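Local structure of phospholethanolamine N-methyltransferase 2 (Haemonchus contortus, 4KRI) at residues G332-E336 against S337-Y341; T373-F376 against K377-L381; D404-V407 against S408-S412; K413-Y416 against I417-D420. The protein probably transfers methyl groups from S-adenosylmethionine to phosphomonomethylethanolamine on the nematode route to phosphocholine. One frame throughout, in Å; residues are numbered along the deposited sequence.

In the fold
All four contacts are local, lying within single helices or at their ends, on one side of the methyltransferase. Interactions 3 and 4 share helix 400-418, and interaction 2, the first turns of helix 373-389, packs against both through Leu380. Interaction 1, the start of helix 336-345, is the most exposed of the four; it meets interaction 4 where Tyr416 lies against Phe338 and Tyr341. Polar chemistry gathers at the outer faces: a serine cap in 1, a salt bridge in 2, a serine on a carbonyl in 3, a weak amide-carboxylate bond in 4. The buried faces carry aromatic and aliphatic packing, while Tyr341 of 1 and Lys413 of 4 reach the same phosphate.

Interaction 1: residues G332-E336 against S337-Y341; sequences GTLSE and SFKEY. With 1SH (2-(methylamino)ethyl dihydrogen phosphate), chain E.
Ser335 caps the start of helix 336-345: its OG accepts the backbone N-H of Phe338 at 3.0 Å, the hydroxyl standing in for the carbonyl that an earlier turn would have supplied. The oxygen sits between the backbone N and the carbonyl carbon (chi1 75°), which points it forward to the N-H of the first turn. It is an N-cap, with ordinary helical bonding starting directly after it, as Lys339 N donates to Ser335 O and Glu340 N to Glu336 O.

Charged groups line the outer side. The bend of Glu336 at chi2 (65°) brings OE1 round to face Lys339 NZ in a long salt bridge of 4.0 Å, the two chains crossing at about a right angle. Its other oxygen, OE2, lies 3.4 Å from Glu340 OE2, with the carboxylate planes 83° apart; this proximity of like charges would probably be eased by the lysine. Lys339 NZ also donates to a water, which makes a weak bond to Leu334 O.

Apolar contacts run from the surface inward. At the outer end the CB of Leu334 rests 3.6 Å from Lys339 CD, while its CD2 comes obliquely to the buried Phe338 ring. Beyond them, Phe338 meets the ring of Tyr416 edge-to-face, and Asn421 accepts from Ser335 N, tying the cap to the turn after helix 400-418.

The helix also serves the substrate pocket, which Tyr327, Tyr193, Tyr347, Arg345 and Lys413 help to line. With its ring edge near the phosphate oxygen, Tyr341 donates from OH to O1 of the ligand at 2.7 Å.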
# COMPACT_ATOMS: atom_id res chain seq x y z
N GLY A 332 29.75 -11.47 6.06
CA GLY A 332 30.66 -11.21 7.17
C GLY A 332 30.08 -11.62 8.51
O GLY A 332 28.90 -11.95 8.61
N THR A 333 30.92 -11.60 9.53
CA THR A 333 30.47 -11.90 10.88
C THR A 333 29.57 -10.79 11.38
O THR A 333 29.97 -9.62 11.43
CB THR A 333 31.68 -12.04 11.83
OG1 THR A 333 32.66 -12.91 11.24
CG2 THR A 333 31.22 -12.61 13.17
N LEU A 334 28.35 -11.15 11.75
CA LEU A 334 27.35 -10.16 12.16
C LEU A 334 27.70 -9.52 13.50
O LEU A 334 28.02 -10.23 14.46
CB LEU A 334 25.96 -10.80 12.22
CG LEU A 334 25.43 -11.40 10.92
CD1 LEU A 334 23.94 -11.67 11.01
CD2 LEU A 334 25.74 -10.49 9.74
N SER A 335 27.65 -8.19 13.58
CA SER A 335 27.88 -7.49 14.84
C SER A 335 26.59 -7.37 15.65
O SER A 335 25.49 -7.39 15.09
CB SER A 335 28.45 -6.10 14.59
OG SER A 335 27.45 -5.22 14.12
N GLU A 336 26.72 -7.25 16.97
CA GLU A 336 25.56 -7.11 17.84
C GLU A 336 24.79 -5.83 17.50
O GLU A 336 23.56 -5.78 17.60
CB GLU A 336 26.00 -7.13 19.32
CG GLU A 336 24.87 -6.93 20.34
CD GLU A 336 23.85 -8.07 20.34
OE1 GLU A 336 24.16 -9.16 19.82
OE2 GLU A 336 22.74 -7.86 20.88
N SER A 337 25.53 -4.81 17.08
CA SER A 337 24.93 -3.54 16.70
C SER A 337 24.09 -3.68 15.44
O SER A 337 23.02 -3.11 15.35
CB SER A 337 26.03 -2.49 16.49
OG SER A 337 25.49 -1.31 15.94
N PHE A 338 24.58 -4.45 14.47
CA PHE A 338 23.81 -4.67 13.24
C PHE A 338 22.56 -5.48 13.55
O PHE A 338 21.48 -5.20 13.04
CB PHE A 338 24.68 -5.39 12.21
CG PHE A 338 23.94 -5.76 10.95
CD1 PHE A 338 23.56 -4.79 10.02
CD2 PHE A 338 23.64 -7.09 10.68
CE1 PHE A 338 22.88 -5.14 8.86
CE2 PHE A 338 22.96 -7.45 9.52
CZ PHE A 338 22.58 -6.48 8.61
N LYS A 339 22.72 -6.49 14.40
CA LYS A 339 21.61 -7.35 14.78
C LYS A 339 20.52 -6.58 15.54
O LYS A 339 19.33 -6.82 15.34
CB LYS A 339 22.12 -8.57 15.57
CG LYS A 339 22.80 -9.63 14.67
CD LYS A 339 24.07 -10.24 15.28
CE LYS A 339 23.79 -11.33 16.29
NZ LYS A 339 25.05 -11.79 16.97
N GLU A 340 20.93 -5.65 16.40
CA GLU A 340 19.97 -4.81 17.10
C GLU A 340 19.25 -3.87 16.12
O GLU A 340 18.06 -3.61 16.27
CB GLU A 340 20.64 -3.99 18.21
CG GLU A 340 21.13 -4.83 19.39
CD GLU A 340 21.79 -3.99 20.47
OE1 GLU A 340 21.77 -2.74 20.34
OE2 GLU A 340 22.34 -4.57 21.43
N TYR A 341 19.99 -3.38 15.13
CA TYR A 341 19.41 -2.55 14.07
C TYR A 341 18.38 -3.37 13.29
O TYR A 341 17.27 -2.90 13.05
CB TYR A 341 20.52 -2.01 13.16
CG TYR A 341 20.09 -1.53 11.78
CD1 TYR A 341 19.42 -0.32 11.62
CD2 TYR A 341 20.38 -2.27 10.65
CE1 TYR A 341 19.03 0.11 10.35
CE2 TYR A 341 19.99 -1.85 9.39
CZ TYR A 341 19.34 -0.66 9.25
OH TYR A 341 18.97 -0.24 7.99
O4 1SH E . 18.20 2.79 6.10
P1 1SH E . 16.95 2.70 6.99
O1 1SH E . 16.93 1.46 7.79
O3 1SH E . 16.90 3.95 7.94
O2 1SH E . 15.68 2.68 6.05
C1 1SH E . 15.54 3.63 5.14
C2 1SH E . 14.42 3.43 4.13
N1 1SH E . 14.55 2.33 3.21
C3 1SH E . 13.34 2.23 2.48
O HOH W 1 27.49 -10.35 17.74

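Interaction 2: residues T373-F376 against K377-L381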
# COMPACT_ATOMS: atom_id res chain seq x y z
N THR A 373 26.36 -3.43 -3.23
CA THR A 373 26.84 -2.79 -2.02
C THR A 373 27.88 -1.68 -2.25
O THR A 373 27.84 -0.65 -1.56
CB THR A 373 27.33 -3.83 -1.01
OG1 THR A 373 26.28 -4.77 -0.78
CG2 THR A 373 27.73 -3.18 0.30
N PRO A 374 28.80 -1.84 -3.24
CA PRO A 374 29.72 -0.72 -3.45
C PRO A 374 29.04 0.58 -3.88
O PRO A 374 29.50 1.65 -3.48
CB PRO A 374 30.64 -1.23 -4.56
CG PRO A 374 30.66 -2.72 -4.36
CD PRO A 374 29.24 -3.05 -3.96
N ARG A 375 27.98 0.50 -4.69
CA ARG A 375 27.22 1.69 -5.02
C ARG A 375 26.48 2.25 -3.80
O ARG A 375 26.42 3.45 -3.59
CB ARG A 375 26.23 1.40 -6.17
CG ARG A 375 25.34 2.57 -6.54
CD ARG A 375 26.13 3.76 -7.08
NE ARG A 375 25.23 4.89 -7.32
CZ ARG A 375 25.53 6.16 -7.04
NH1 ARG A 375 26.70 6.47 -6.52
NH2 ARG A 375 24.64 7.11 -7.29
N PHE A 376 25.92 1.35 -2.98
CA PHE A 376 25.23 1.73 -1.76
C PHE A 376 26.17 2.56 -0.87
O PHE A 376 25.77 3.58 -0.32
CB PHE A 376 24.78 0.47 -1.01
CG PHE A 376 23.88 0.74 0.17
CD1 PHE A 376 22.85 1.67 0.09
CD2 PHE A 376 24.04 0.04 1.35
CE1 PHE A 376 22.02 1.91 1.17
CE2 PHE A 376 23.21 0.27 2.44
CZ PHE A 376 22.20 1.20 2.34
N LYS A 377 27.42 2.12 -0.77
CA LYS A 377 28.42 2.83 0.04
C LYS A 377 28.64 4.26 -0.49
O LYS A 377 28.64 5.21 0.29
CB LYS A 377 29.74 2.07 0.11
CG LYS A 377 30.81 2.76 0.98
CD LYS A 377 32.08 1.92 1.09
CE LYS A 377 33.27 2.79 1.51
NZ LYS A 377 34.47 2.02 1.91
N GLU A 378 28.79 4.40 -1.81
CA GLU A 378 28.96 5.72 -2.42
C GLU A 378 27.77 6.63 -2.12
O GLU A 378 27.94 7.80 -1.80
CB GLU A 378 29.11 5.61 -3.95
CG GLU A 378 30.22 4.70 -4.46
CD GLU A 378 30.23 4.60 -5.98
OE1 GLU A 378 31.19 4.03 -6.55
OE2 GLU A 378 29.28 5.11 -6.62
N ILE A 379 26.57 6.07 -2.22
CA ILE A 379 25.35 6.82 -1.97
C ILE A 379 25.28 7.30 -0.52
O ILE A 379 24.95 8.46 -0.26
CB ILE A 379 24.09 5.98 -2.32
CG1 ILE A 379 23.98 5.81 -3.84
CG2 ILE A 379 22.84 6.66 -1.79
CD1 ILE A 379 23.01 4.72 -4.29
N LEU A 380 25.62 6.42 0.43
CA LEU A 380 25.58 6.79 1.84
C LEU A 380 26.54 7.94 2.12
O LEU A 380 26.21 8.87 2.87
CB LEU A 380 25.92 5.59 2.73
CG LEU A 380 24.90 4.46 2.82
CD1 LEU A 380 25.53 3.24 3.48
CD2 LEU A 380 23.68 4.90 3.60
N LEU A 381 27.72 7.89 1.51
CA LEU A 381 28.72 8.94 1.69
C LEU A 381 28.27 10.30 1.13
O LEU A 381 28.48 11.34 1.77
CB LEU A 381 30.05 8.55 1.04
CG LEU A 381 30.79 7.40 1.71
CD1 LEU A 381 31.99 6.95 0.88
CD2 LEU A 381 31.23 7.81 3.10
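Arg375 sends CG anti to its own N (chi1 177°) and then folds at chi2 (64°), a bend that carries the guanidinium forward along the helix to Glu378 and Ile379. NH1 donates to Glu378 OE2 at 2.9 Å in a salt bridge that uses the anti lone pair of the carboxylate oxygen; the acceptor is tilted a little from the guanidinium plane, and the two flat groups are turned 71° apart. One face of the same guanidinium is covered by Ile379, whose CG1 stands 3.6 Å above its centre, while NE is held by Gln209 outside the turn. Bond and aliphatic cover together restrict how the group can rotate.

These residues form the opening turns of helix 373-389, where i to i+4 backbone bonds run from Lys377 N to Thr373 O through Leu380 N to Phe376 O. On the inner side, Leu380 CD1 makes a CH-pi contact over the Phe376 ring, 4.0 Å from its centroid and displaced toward the rim. The ring also meets Tyr327, His422 and Trp424, and packs on Ile417. Thr373, at the helix start, bonds through OG1 to Asn371 OD1 and Trp424 N.

Interaction 3: residues D404-V407 against S408-S412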
# COMPACT_ATOMS: atom_id res chain seq x y z
N ASP A 404 20.08 14.32 14.43
CA ASP A 404 21.12 13.43 14.92
C ASP A 404 20.86 11.97 14.54
O ASP A 404 21.79 11.22 14.25
CB ASP A 404 21.30 13.58 16.43
CG ASP A 404 21.74 14.99 16.83
OD1 ASP A 404 22.41 15.67 16.02
OD2 ASP A 404 21.41 15.41 17.97
N GLY A 405 19.58 11.58 14.52
CA GLY A 405 19.20 10.24 14.12
C GLY A 405 19.54 9.92 12.68
O GLY A 405 19.88 8.77 12.34
N LEU A 406 19.45 10.92 11.81
CA LEU A 406 19.86 10.74 10.42
C LEU A 406 21.38 10.60 10.32
O LEU A 406 21.89 9.72 9.63
CB LEU A 406 19.39 11.90 9.55
CG LEU A 406 17.96 11.93 9.01
CD1 LEU A 406 17.82 13.05 7.99
CD2 LEU A 406 17.57 10.58 8.40
N VAL A 407 22.09 11.49 11.00
CA VAL A 407 23.55 11.46 10.96
C VAL A 407 24.10 10.15 11.52
O VAL A 407 24.96 9.52 10.90
CB VAL A 407 24.16 12.65 11.74
CG1 VAL A 407 25.66 12.43 11.98
CG2 VAL A 407 23.92 13.95 11.00
N SER A 408 23.58 9.73 12.67
CA SER A 408 24.05 8.52 13.32
C SER A 408 23.64 7.27 12.55
O SER A 408 24.35 6.27 12.54
CB SER A 408 23.53 8.43 14.74
OG SER A 408 24.14 9.42 15.55
N GLY A 409 22.48 7.34 11.90
CA GLY A 409 22.03 6.20 11.12
C GLY A 409 22.93 5.96 9.92
O GLY A 409 23.26 4.82 9.60
N TRP A 410 23.31 7.04 9.26
CA TRP A 410 24.14 6.90 8.06
C TRP A 410 25.55 6.47 8.45
O TRP A 410 26.14 5.60 7.79
CB TRP A 410 24.09 8.18 7.22
CG TRP A 410 23.07 8.11 6.11
CD1 TRP A 410 23.33 8.17 4.77
CD2 TRP A 410 21.64 7.94 6.22
NE1 TRP A 410 22.16 8.06 4.05
CE2 TRP A 410 21.11 7.92 4.92
CE3 TRP A 410 20.76 7.83 7.31
CZ2 TRP A 410 19.74 7.78 4.66
CZ3 TRP A 410 19.39 7.69 7.05
CH2 TRP A 410 18.90 7.67 5.74
N LYS A 411 26.07 7.03 9.53
CA LYS A 411 27.35 6.58 10.08
C LYS A 411 27.31 5.07 10.36
O LYS A 411 28.21 4.33 9.96
CB LYS A 411 27.69 7.34 11.37
CG LYS A 411 29.06 6.96 11.94
CD LYS A 411 29.26 7.49 13.36
CE LYS A 411 30.60 6.99 13.93
NZ LYS A 411 30.83 7.39 15.36
N SER A 412 26.25 4.62 11.03
CA SER A 412 26.10 3.21 11.36
C SER A 412 26.02 2.27 10.15
O SER A 412 26.67 1.22 10.14
CB SER A 412 24.88 3.00 12.26
OG SER A 412 25.11 3.55 13.55
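Trp410 packs over the preceding turn of its helix, and its side chain can be followed outward against Leu406. CB lies 3.6 Å from Leu406 O, the carbonyl that also accepts the Trp410 backbone N-H. From CG the indole turns its six-membered ring back along the helix, with CE3 3.2 Å from Leu406 O, a carbon-oxygen contact that is oblique to the ring. Farther out, CZ3 reaches Leu406 CD2 at 3.7 Å, and CH2 touches the same methyl more loosely. The two side chains lie side by side and point the same way. On the five-membered ring, NE1 donates to Glu383 of helix 373-389, which satisfies this buried polar atom and fixes the way the indole is turned. Leu380 of that helix, together with Tyr193 and Ile196 of helix 187-197, packs on Trp410, while the neighbouring Lys413 meets the indole in a cation-pi contact; the nearest atoms of the Trp410 side chain and the bound phosphomonomethylethanolamine are about 5 Å apart.

The setting is the middle of helix 400-418, whose i to i+4 ladder runs unbroken here. At one rung, the Gly409 N-H comes to Gly405 O from above the carbonyl plane, 44° out of it, with no side chain on either residue.

On another side of the helix, Ser408 folds its OG back to Asp404 O (chi1 -70°) in a weak bond of 3.2 Å, alongside the stronger one from its own N. The pattern recurs one turn on, where Ser412 OG, at 3.0 Å, and Ser412 N grip Ser408 O from opposite faces of its plane.

Interaction 4: residues K413-Y416 against I417-D420. With 1SH (2-(methylamino)ethyl dihydrogen phosphate), chain E.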
# COMPACT_ATOMS: atom_id res chain seq x y z
N LYS A 413 25.23 2.64 9.15
CA LYS A 413 25.13 1.82 7.95
C LYS A 413 26.48 1.65 7.25
O LYS A 413 26.80 0.58 6.75
CB LYS A 413 24.06 2.37 7.00
CG LYS A 413 22.65 2.02 7.46
CD LYS A 413 21.57 2.59 6.56
CE LYS A 413 21.38 4.07 6.83
NZ LYS A 413 20.16 4.53 6.10
N LEU A 414 27.29 2.71 7.26
CA LEU A 414 28.63 2.63 6.70
C LEU A 414 29.48 1.57 7.41
O LEU A 414 30.16 0.77 6.75
CB LEU A 414 29.30 4.02 6.73
CG LEU A 414 28.70 4.94 5.66
CD1 LEU A 414 29.06 6.41 5.87
CD2 LEU A 414 29.15 4.48 4.27
N GLN A 415 29.40 1.52 8.73
CA GLN A 415 30.10 0.47 9.48
C GLN A 415 29.51 -0.93 9.25
O GLN A 415 30.24 -1.93 9.22
CB GLN A 415 30.14 0.81 10.97
CG GLN A 415 31.03 -0.14 11.78
CD GLN A 415 32.47 -0.18 11.27
OE1 GLN A 415 33.11 0.87 11.08
NE2 GLN A 415 32.98 -1.38 11.03
N TYR A 416 28.19 -1.01 9.07
CA TYR A 416 27.54 -2.29 8.78
C TYR A 416 28.02 -2.82 7.44
O TYR A 416 28.16 -4.03 7.26
CB TYR A 416 26.01 -2.14 8.74
CG TYR A 416 25.37 -1.65 10.02
CD1 TYR A 416 26.00 -1.82 11.24
CD2 TYR A 416 24.13 -1.03 9.99
CE1 TYR A 416 25.41 -1.37 12.41
CE2 TYR A 416 23.53 -0.58 11.15
CZ TYR A 416 24.18 -0.75 12.35
OH TYR A 416 23.59 -0.31 13.51
N ILE A 417 28.24 -1.92 6.50
CA ILE A 417 28.78 -2.30 5.20
C ILE A 417 30.21 -2.80 5.37
O ILE A 417 30.61 -3.80 4.78
CB ILE A 417 28.77 -1.13 4.22
CG1 ILE A 417 27.35 -0.85 3.74
CG2 ILE A 417 29.67 -1.42 3.02
CD1 ILE A 417 27.28 0.23 2.70
N ALA A 418 30.97 -2.08 6.19
CA ALA A 418 32.38 -2.40 6.41
C ALA A 418 32.57 -3.82 6.93
O ALA A 418 33.52 -4.51 6.56
CB ALA A 418 32.98 -1.40 7.37
N ASP A 419 31.66 -4.26 7.80
CA ASP A 419 31.74 -5.61 8.34
C ASP A 419 31.12 -6.65 7.39
O ASP A 419 31.09 -7.84 7.70
CB ASP A 419 31.05 -5.65 9.71
CG ASP A 419 31.74 -4.76 10.72
OD1 ASP A 419 32.96 -4.57 10.61
OD2 ASP A 419 31.05 -4.25 11.63
N ASP A 420 30.67 -6.19 6.22
CA ASP A 420 29.90 -7.00 5.26
C ASP A 420 28.68 -7.64 5.91
O ASP A 420 28.35 -8.80 5.65
CB ASP A 420 30.78 -8.07 4.57
CG ASP A 420 30.16 -8.59 3.27
OD1 ASP A 420 29.69 -7.76 2.46
OD2 ASP A 420 30.13 -9.83 3.06
O4 1SH E . 18.20 2.79 6.10
P1 1SH E . 16.95 2.70 6.99
O1 1SH E . 16.93 1.46 7.79
O3 1SH E . 16.90 3.95 7.94
O2 1SH E . 15.68 2.68 6.05
C1 1SH E . 15.54 3.63 5.14
C2 1SH E . 14.42 3.43 4.13
N1 1SH E . 14.55 2.33 3.21
C3 1SH E . 13.34 2.23 2.48
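The backbone of 413-420 carries the last i to i+4 bonds of its helix, Ile417 N to Lys413 O, Ala418 N to Leu414 O and Asp419 N to Gln415 O, before Asp420 turns to positive phi (55°). On the outer side, Gln415 bends at chi2 (57°) and brings NE2 to Asp419 OD1 at 3.2 Å, a weak bond with an angle of 128° at the hydrogen; NE2 also lies 3.7 Å from Ala418 CB. The ending is a Schellman motif closing helix 400-418, in which Asp420 N donates back to Ile417 O at 2.8 Å, and Asp420 OD2 accepts from His331 N, fastening the turn to the loop before helix 336-345.

Ile417 curls its CG1 over the previous turn, 3.4 Å from Lys413 O, and its side chain packs on Leu380 of helix 373-389. Tyr416 heads elsewhere, to a hydrogen bond between its OH and Ser337 OG. Lys413, bent at chi3, sends its buried chain away from the helix end into the substrate pocket. There CD lies 3.4 Å from O4 of the bound phosphomonomethylethanolamine, and NZ donates to that phosphate oxygen at 2.6 Å, a short hydrogen bond.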